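Local coordinates for 2-dehydro-3-deoxy-d-gluconate/2-dehydro-3-deoxy-phosphogluconate aldolase (PDB 4UXD), which is an aldolase of the dihydrodipicolinate synthetase family, built as a parallel beta/alpha barrel followed by further helices and assembled from four chains, at residues Ile129-Gln133 with Glu134-His138; Asp210-Phe213 with Thr214-Leu218; Ile257-Met260 with Lys261-Lys265. One frame throughout, in Å; residues are numbered along the deposited sequence.

Interaction 1 (Ile129-Gln133 with Glu134-His138); sequences IKLNQ and EAIYH
The N-cap of helix 133-144 is the motif here: N132 stands right before the first turn, and its OD1 takes the N-H of A135 at 3.0 Å, a nearly straight bond (167°) that arrives close to the C=O axis. A chi1 of 61° sets CG of N132 between its own backbone N and carbonyl carbon, and this folds the amide back over the helix start. The backbone O of N132 is met more loosely: I136 N gives it a weak bond of 3.4 Å, while CD1 of I136 rests 3.3 Å from the same oxygen. The first firm backbone bond runs from Y137 N to Q133 O at 2.8 Å. L131 CB packs on I136 CG1 and L131 CD2 on A135 CB, both at 4.0 Å. Q133 lies alongside I136, pointing the same way, with NE2 3.7 Å from I136 CD1 and its amide held by D164 N, T167 OG1 and K162 O. The whole turn lies between strand 120-123 and helix 133-144, well out from the chain centre, where Q267 and Y291 of the second subunit bond to the loop and to N132 ND2, and Q133 reaches the loop before helix 165-174.

Interaction 2 (Asp210-Phe213 with Thr214-Leu218); sequences DLLF and TSLEL
S215 turns back onto L211 at the start of helix 212-217, and this first turn is the tight part of the contact. L211 O is gripped twice: S215 N reaches it at 2.9 Å nearly along the carbonyl direction, and S215 OG donates to it at 2.8 Å from above the carbonyl plane, 53° out of it. With chi1 at -58°, OG swings beside its own backbone N, which is what brings the hydroxyl over that oxygen. The same OG is also hydrogen-bonded to Q206 NE2, tying the helix start to the end of strand 203-206. One residue on, L216 N bonds to L212 O at 2.8 Å, and the two leucine side chains cross at a slant, L212 CD1 meeting L216 CD2 at 3.8 Å. E217 N closes the next turn on F213 O at 3.0 Å.

A single water bridges the chain within this buried turn, donating to D210 O at 2.7 Å and accepting from T214 N at 3.2 Å. T214 N, badly angled for a helix bond to L211 O, is thus met by this one water.

The looser side belongs to E217, the partly exposed member of the group. Its CG lies over one face of the F213 ring, but the placement of its carboxylate is doubtful. That group comes close to the carboxylate of E217 of the third subunit, two like charges that may shift each other's ionisation.

In the barrel this helix is the crossover of a beta-alpha-beta unit from strand 203-206 to strand 222-224. Helix 188-195 packs against T214 and S215, helix 245-264 against L212 and F213, and helix 233-240 against L212, while T214 meets T214 of the third subunit.

Interaction 3 (Ile257-Met260 with Lys261-Lys265); sequences IPLM and KKLGK
With chi1 at 180° L259 swings CG away from its backbone N, while L263, at -67°, has CG beside its own; together these settings bring L259 CG to 3.9 Å from L263 CD1. The pair sits one turn apart on the last part of helix 245-264, an i to i+4 contact of two leucines whose side chains cross at a slant. The same two residues are joined by a backbone bond from L263 N to L259 O, 3.0 Å long and nearly straight at 172°.

The helix is kinked at P258, whose ring nitrogen has no hydrogen to give to the turn before. Beyond the kink, K261 N divides itself between two weak bonds, to I257 O at 3.1 Å and to P258 O at 3.4 Å. P258 O is held more firmly by K262 N at 3.2 Å, and the aliphatic CG of K262 rests near that oxygen too. Both lysines send their ends outward on the exposed face. L263, by contrast, is buried and packs on A271 and Y272 of helix 270-279 and on T227, as M260 does on Y272, T227 and D209. G264 N makes a weak bond to M260 O at 3.2 Å, and also bonds to K261 O at 3.2 Å.

Interaction 2 is the buried one, interaction 1 is partly buried, and interaction 3 lies at the surface. Interactions 1 and 2 both concern the start of a barrel helix, yet one relies on an asparagine amide that caps the turn and the other on a serine hydroxyl that doubles a backbone bond. Interactions 2 and 3 share an i to i+4 leucine pair, but 3 differs by its proline kink and exposed lysines, with no side-chain hydrogen bond between its segments. These two touch, D210 CB lying 3.4 Å from I257 CG1, so the turn leading into helix 212-217 packs on helix 245-264; interaction 1 is remote, its nearest atoms about 20 Å from interaction 2. Other subunits reach 1 and 2 but not 3.

Interaction 1 (Ile129-Gln133 with Glu134-His138)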
loop_
_atom_site.group_PDB
_atom_site.type_symbol
_atom_site.label_atom_id
_atom_site.label_comp_id
_atom_site.label_asym_id
_atom_site.label_seq_id
_atom_site.Cartn_x
_atom_site.Cartn_y
_atom_site.Cartn_z
ATOM N N ILE A 129 0.547 16.506 4.091
ATOM C CA ILE A 129 0.624 15.830 5.376
ATOM C C ILE A 129 -0.566 14.879 5.565
ATOM O O ILE A 129 -1.717 15.231 5.302
ATOM C CB ILE A 129 0.702 16.870 6.519
ATOM C CG1 ILE A 129 2.139 17.381 6.646
ATOM C CG2 ILE A 129 0.295 16.292 7.852
ATOM C CD1 ILE A 129 2.229 18.818 7.100
ATOM N N LYS A 130 -0.262 13.657 6.001
ATOM C CA LYS A 130 -1.269 12.643 6.266
ATOM C C LYS A 130 -2.109 13.039 7.465
ATOM O O LYS A 130 -1.572 13.384 8.516
ATOM C CB LYS A 130 -0.606 11.282 6.511
ATOM C CG LYS A 130 -1.560 10.153 6.898
ATOM C CD LYS A 130 -2.376 9.677 5.703
ATOM C CE LYS A 130 -3.682 9.000 6.114
ATOM N NZ LYS A 130 -4.813 9.473 5.267
ATOM N N LEU A 131 -3.427 12.969 7.296
ATOM C CA LEU A 131 -4.372 13.359 8.339
ATOM C C LEU A 131 -5.335 12.248 8.715
ATOM O O LEU A 131 -5.793 11.503 7.852
ATOM C CB LEU A 131 -5.187 14.567 7.891
ATOM C CG LEU A 131 -4.448 15.851 7.553
ATOM C CD1 LEU A 131 -5.460 16.869 7.032
ATOM C CD2 LEU A 131 -3.679 16.392 8.748
ATOM N N ASN A 132 -5.651 12.163 10.007
ATOM C CA ASN A 132 -6.758 11.340 10.486
ATOM C C ASN A 132 -8.099 12.081 10.292
ATOM O O ASN A 132 -8.130 13.196 9.758
ATOM C CB ASN A 132 -6.552 10.972 11.959
ATOM C CG ASN A 132 -6.486 12.202 12.882
ATOM O OD1 ASN A 132 -6.943 13.289 12.531
ATOM N ND2 ASN A 132 -5.920 12.025 14.068
ATOM N N GLN A 133 -9.197 11.494 10.758
ATOM C CA GLN A 133 -10.519 12.090 10.565
ATOM C C GLN A 133 -10.845 13.278 11.509
ATOM O O GLN A 133 -11.659 14.124 11.164
ATOM C CB GLN A 133 -11.600 11.008 10.716
ATOM C CG GLN A 133 -11.522 9.881 9.700
ATOM C CD GLN A 133 -11.482 10.357 8.246
ATOM O OE1 GLN A 133 -12.456 10.882 7.719
ATOM N NE2 GLN A 133 -10.349 10.153 7.594
ATOM N N GLU A 134 -10.234 13.348 12.690
ATOM C CA GLU A 134 -10.484 14.477 13.595
ATOM C C GLU A 134 -9.932 15.787 12.982
ATOM O O GLU A 134 -10.578 16.843 13.018
ATOM C CB GLU A 134 -9.860 14.206 14.968
ATOM C CG GLU A 134 -10.140 15.267 16.052
ATOM C CD GLU A 134 -11.593 15.289 16.528
ATOM O OE1 GLU A 134 -12.006 14.347 17.244
ATOM O OE2 GLU A 134 -12.319 16.260 16.201
ATOM N N ALA A 135 -8.743 15.706 12.398
ATOM C CA ALA A 135 -8.124 16.862 11.777
ATOM C C ALA A 135 -8.950 17.321 10.586
ATOM O O ALA A 135 -9.175 18.529 10.364
ATOM C CB ALA A 135 -6.712 16.530 11.345
ATOM N N ILE A 136 -9.399 16.340 9.817
ATOM C CA ILE A 136 -10.176 16.601 8.621
ATOM C C ILE A 136 -11.500 17.216 9.026
ATOM O O ILE A 136 -11.931 18.219 8.448
ATOM C CB ILE A 136 -10.390 15.313 7.809
ATOM C CG1 ILE A 136 -9.095 14.952 7.077
ATOM C CG2 ILE A 136 -11.556 15.463 6.825
ATOM C CD1 ILE A 136 -9.027 13.516 6.608
ATOM N N TYR A 137 -12.136 16.622 10.032
ATOM C CA TYR A 137 -13.386 17.159 10.549
ATOM C C TYR A 137 -13.212 18.620 10.981
ATOM O O TYR A 137 -13.868 19.501 10.439
ATOM C CB TYR A 137 -13.893 16.322 11.713
ATOM C CG TYR A 137 -15.058 16.964 12.390
ATOM C CD1 TYR A 137 -16.335 16.855 11.859
ATOM C CD2 TYR A 137 -14.883 17.718 13.539
ATOM C CE1 TYR A 137 -17.409 17.471 12.463
ATOM C CE2 TYR A 137 -15.946 18.335 14.149
ATOM C CZ TYR A 137 -17.204 18.214 13.607
ATOM O OH TYR A 137 -18.272 18.821 14.216
ATOM N N HIS A 138 -12.311 18.870 11.928
ATOM C CA HIS A 138 -12.086 20.217 12.433
ATOM C C HIS A 138 -11.777 21.224 11.301
ATOM O O HIS A 138 -12.172 22.388 11.350
ATOM C CB HIS A 138 -10.958 20.207 13.469
ATOM C CG HIS A 138 -10.729 21.535 14.116
ATOM N ND1 HIS A 138 -9.523 21.888 14.679
ATOM C CD2 HIS A 138 -11.549 22.598 14.285
ATOM C CE1 HIS A 138 -9.611 23.114 15.169
ATOM N NE2 HIS A 138 -10.829 23.570 14.939
#

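Interaction 2 (Asp210-Phe213 with Thr214-Leu218)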
loop_
_atom_site.group_PDB
_atom_site.type_symbol
_atom_site.label_atom_id
_atom_site.label_comp_id
_atom_site.label_asym_id
_atom_site.label_seq_id
_atom_site.Cartn_x
_atom_site.Cartn_y
_atom_site.Cartn_z
ATOM N N ASP A 210 -16.447 5.604 -16.177
ATOM C CA ASP A 210 -16.819 4.238 -16.534
ATOM C C ASP A 210 -17.774 3.609 -15.514
ATOM O O ASP A 210 -18.412 2.597 -15.799
ATOM C CB ASP A 210 -15.574 3.365 -16.721
ATOM C CG ASP A 210 -14.549 3.545 -15.633
ATOM O OD1 ASP A 210 -14.528 4.611 -14.973
ATOM O OD2 ASP A 210 -13.745 2.601 -15.460
ATOM N N LEU A 211 -17.904 4.232 -14.347
ATOM C CA LEU A 211 -18.721 3.694 -13.277
ATOM C C LEU A 211 -20.106 4.348 -13.187
ATOM O O LEU A 211 -20.936 3.968 -12.340
ATOM C CB LEU A 211 -17.999 3.849 -11.943
ATOM C CG LEU A 211 -16.627 3.197 -11.781
ATOM C CD1 LEU A 211 -16.294 3.163 -10.297
ATOM C CD2 LEU A 211 -16.543 1.806 -12.366
ATOM N N LEU A 212 -20.364 5.307 -14.067
ATOM C CA LEU A 212 -21.606 6.076 -14.028
ATOM C C LEU A 212 -22.852 5.193 -14.097
ATOM O O LEU A 212 -23.801 5.389 -13.339
ATOM C CB LEU A 212 -21.636 7.095 -15.175
ATOM C CG LEU A 212 -22.851 8.028 -15.211
ATOM C CD1 LEU A 212 -23.057 8.761 -13.869
ATOM C CD2 LEU A 212 -22.699 9.039 -16.340
ATOM N N PHE A 213 -22.856 4.215 -14.997
ATOM C CA PHE A 213 -24.051 3.396 -15.164
ATOM C C PHE A 213 -24.346 2.594 -13.892
ATOM O O PHE A 213 -25.462 2.630 -13.380
ATOM C CB PHE A 213 -23.917 2.466 -16.365
ATOM C CG PHE A 213 -25.151 1.658 -16.627
ATOM C CD1 PHE A 213 -26.243 2.225 -17.265
ATOM C CD2 PHE A 213 -25.225 0.337 -16.224
ATOM C CE1 PHE A 213 -27.389 1.482 -17.501
ATOM C CE2 PHE A 213 -26.361 -0.405 -16.460
ATOM C CZ PHE A 213 -27.448 0.167 -17.096
ATOM N N THR A 214 -23.344 1.895 -13.369
ATOM C CA THR A 214 -23.478 1.222 -12.079
ATOM C C THR A 214 -23.958 2.199 -10.992
ATOM O O THR A 214 -24.827 1.864 -10.188
ATOM C CB THR A 214 -22.133 0.567 -11.647
ATOM O OG1 THR A 214 -21.769 -0.450 -12.587
ATOM C CG2 THR A 214 -22.217 -0.050 -10.236
ATOM N N SER A 215 -23.408 3.413 -10.986
ATOM C CA SER A 215 -23.722 4.377 -9.939
ATOM C C SER A 215 -25.165 4.862 -10.041
ATOM O O SER A 215 -25.843 5.042 -9.024
ATOM C CB SER A 215 -22.770 5.572 -9.994
ATOM O OG SER A 215 -21.425 5.167 -9.868
ATOM N N LEU A 216 -25.642 5.077 -11.260
ATOM C CA LEU A 216 -27.039 5.448 -11.441
ATOM C C LEU A 216 -27.927 4.287 -10.971
ATOM O O LEU A 216 -28.924 4.497 -10.279
ATOM C CB LEU A 216 -27.348 5.810 -12.906
ATOM C CG LEU A 216 -26.649 7.014 -13.545
ATOM C CD1 LEU A 216 -27.289 7.363 -14.899
ATOM C CD2 LEU A 216 -26.627 8.238 -12.630
ATOM N N GLU A 217 -27.555 3.059 -11.326
ATOM C CA GLU A 217 -28.357 1.893 -10.934
ATOM C C GLU A 217 -28.542 1.838 -9.428
ATOM O O GLU A 217 -29.566 1.387 -8.947
ATOM C CB GLU A 217 -27.712 0.599 -11.405
ATOM C CG GLU A 217 -27.995 0.210 -12.829
ATOM C CD GLU A 217 -27.388 -1.145 -13.154
ATOM O OE1 GLU A 217 -26.658 -1.686 -12.289
ATOM O OE2 GLU A 217 -27.653 -1.684 -14.251
ATOM N N LEU A 218 -27.531 2.309 -8.703
ATOM C CA LEU A 218 -27.511 2.276 -7.249
ATOM C C LEU A 218 -28.066 3.549 -6.596
ATOM O O LEU A 218 -28.063 3.667 -5.367
ATOM C CB LEU A 218 -26.074 2.045 -6.774
ATOM C CG LEU A 218 -25.449 0.702 -7.123
ATOM C CD1 LEU A 218 -23.970 0.666 -6.790
ATOM C CD2 LEU A 218 -26.177 -0.406 -6.385
HETATM O O HOH W 1 -20.843 1.613 -15.346
#

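Interaction 3 (Ile257-Met260 with Lys261-Lys265)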
loop_
_atom_site.group_PDB
_atom_site.type_symbol
_atom_site.label_atom_id
_atom_site.label_comp_id
_atom_site.label_asym_id
_atom_site.label_seq_id
_atom_site.Cartn_x
_atom_site.Cartn_y
_atom_site.Cartn_z
ATOM N N ILE A 257 -16.134 3.676 -21.644
ATOM C CA ILE A 257 -15.159 2.769 -21.034
ATOM C C ILE A 257 -13.935 2.571 -21.917
ATOM O O ILE A 257 -12.818 2.523 -21.410
ATOM C CB ILE A 257 -15.805 1.388 -20.701
ATOM C CG1 ILE A 257 -16.627 1.505 -19.422
ATOM C CG2 ILE A 257 -14.746 0.279 -20.520
ATOM C CD1 ILE A 257 -17.601 0.393 -19.222
ATOM N N PRO A 258 -14.137 2.437 -23.239
ATOM C CA PRO A 258 -12.955 2.295 -24.092
ATOM C C PRO A 258 -12.163 3.587 -24.183
ATOM O O PRO A 258 -10.934 3.540 -24.276
ATOM C CB PRO A 258 -13.548 1.891 -25.443
ATOM C CG PRO A 258 -14.834 1.248 -25.083
ATOM C CD PRO A 258 -15.362 2.091 -23.972
ATOM N N LEU A 259 -12.858 4.719 -24.124
ATOM C CA LEU A 259 -12.187 6.022 -24.056
ATOM C C LEU A 259 -11.420 6.212 -22.746
ATOM O O LEU A 259 -10.286 6.719 -22.748
ATOM C CB LEU A 259 -13.191 7.162 -24.210
ATOM C CG LEU A 259 -12.534 8.539 -24.141
ATOM C CD1 LEU A 259 -11.602 8.747 -25.331
ATOM C CD2 LEU A 259 -13.580 9.621 -24.053
ATOM N N MET A 260 -12.057 5.827 -21.637
ATOM C CA MET A 260 -11.425 5.881 -20.319
ATOM C C MET A 260 -10.163 5.015 -20.253
ATOM O O MET A 260 -9.244 5.316 -19.493
ATOM C CB MET A 260 -12.405 5.439 -19.225
ATOM C CG MET A 260 -13.382 6.524 -18.740
ATOM S SD MET A 260 -12.538 8.020 -18.158
ATOM C CE MET A 260 -11.806 7.517 -16.611
ATOM N N LYS A 261 -10.118 3.947 -21.044
ATOM C CA LYS A 261 -8.955 3.072 -21.058
ATOM C C LYS A 261 -7.809 3.737 -21.795
ATOM O O LYS A 261 -6.667 3.705 -21.331
ATOM C CB LYS A 261 -9.270 1.735 -21.714
ATOM C CG LYS A 261 -8.085 0.762 -21.708
ATOM C CD LYS A 261 -8.428 -0.540 -22.429
ATOM C CE LYS A 261 -7.222 -1.461 -22.540
ATOM N NZ LYS A 261 -7.398 -2.495 -23.599
ATOM N N LYS A 262 -8.124 4.312 -22.959
ATOM C CA LYS A 262 -7.160 5.087 -23.731
ATOM C C LYS A 262 -6.540 6.164 -22.840
ATOM O O LYS A 262 -5.324 6.230 -22.705
ATOM C CB LYS A 262 -7.822 5.732 -24.958
ATOM C CG LYS A 262 -8.157 4.783 -26.095
ATOM C CD LYS A 262 -6.950 4.537 -27.006
ATOM C CE LYS A 262 -7.306 3.689 -28.229
ATOM N NZ LYS A 262 -6.153 3.528 -29.168
ATOM N N LEU A 263 -7.386 6.986 -22.216
ATOM C CA LEU A 263 -6.920 8.104 -21.379
ATOM C C LEU A 263 -6.068 7.674 -20.167
ATOM O O LEU A 263 -5.234 8.447 -19.677
ATOM C CB LEU A 263 -8.125 8.920 -20.891
ATOM C CG LEU A 263 -8.886 9.680 -21.988
ATOM C CD1 LEU A 263 -10.189 10.240 -21.460
ATOM C CD2 LEU A 263 -8.029 10.805 -22.595
ATOM N N GLY A 264 -6.270 6.441 -19.702
ATOM C CA GLY A 264 -5.630 5.942 -18.495
ATOM C C GLY A 264 -4.295 5.265 -18.736
ATOM O O GLY A 264 -3.553 4.973 -17.792
ATOM N N LYS A 265 -3.983 5.018 -20.003
ATOM C CA LYS A 265 -2.663 4.519 -20.376
ATOM C C LYS A 265 -1.595 5.585 -20.157
ATOM O O LYS A 265 -0.410 5.311 -20.308
ATOM C CB LYS A 265 -2.642 4.067 -21.841
ATOM C CG LYS A 265 -3.518 2.852 -22.158
ATOM C CD LYS A 265 -3.037 1.583 -21.452
ATOM C CE LYS A 265 -3.969 0.408 -21.711
ATOM N NZ LYS A 265 -3.656 -0.748 -20.828
#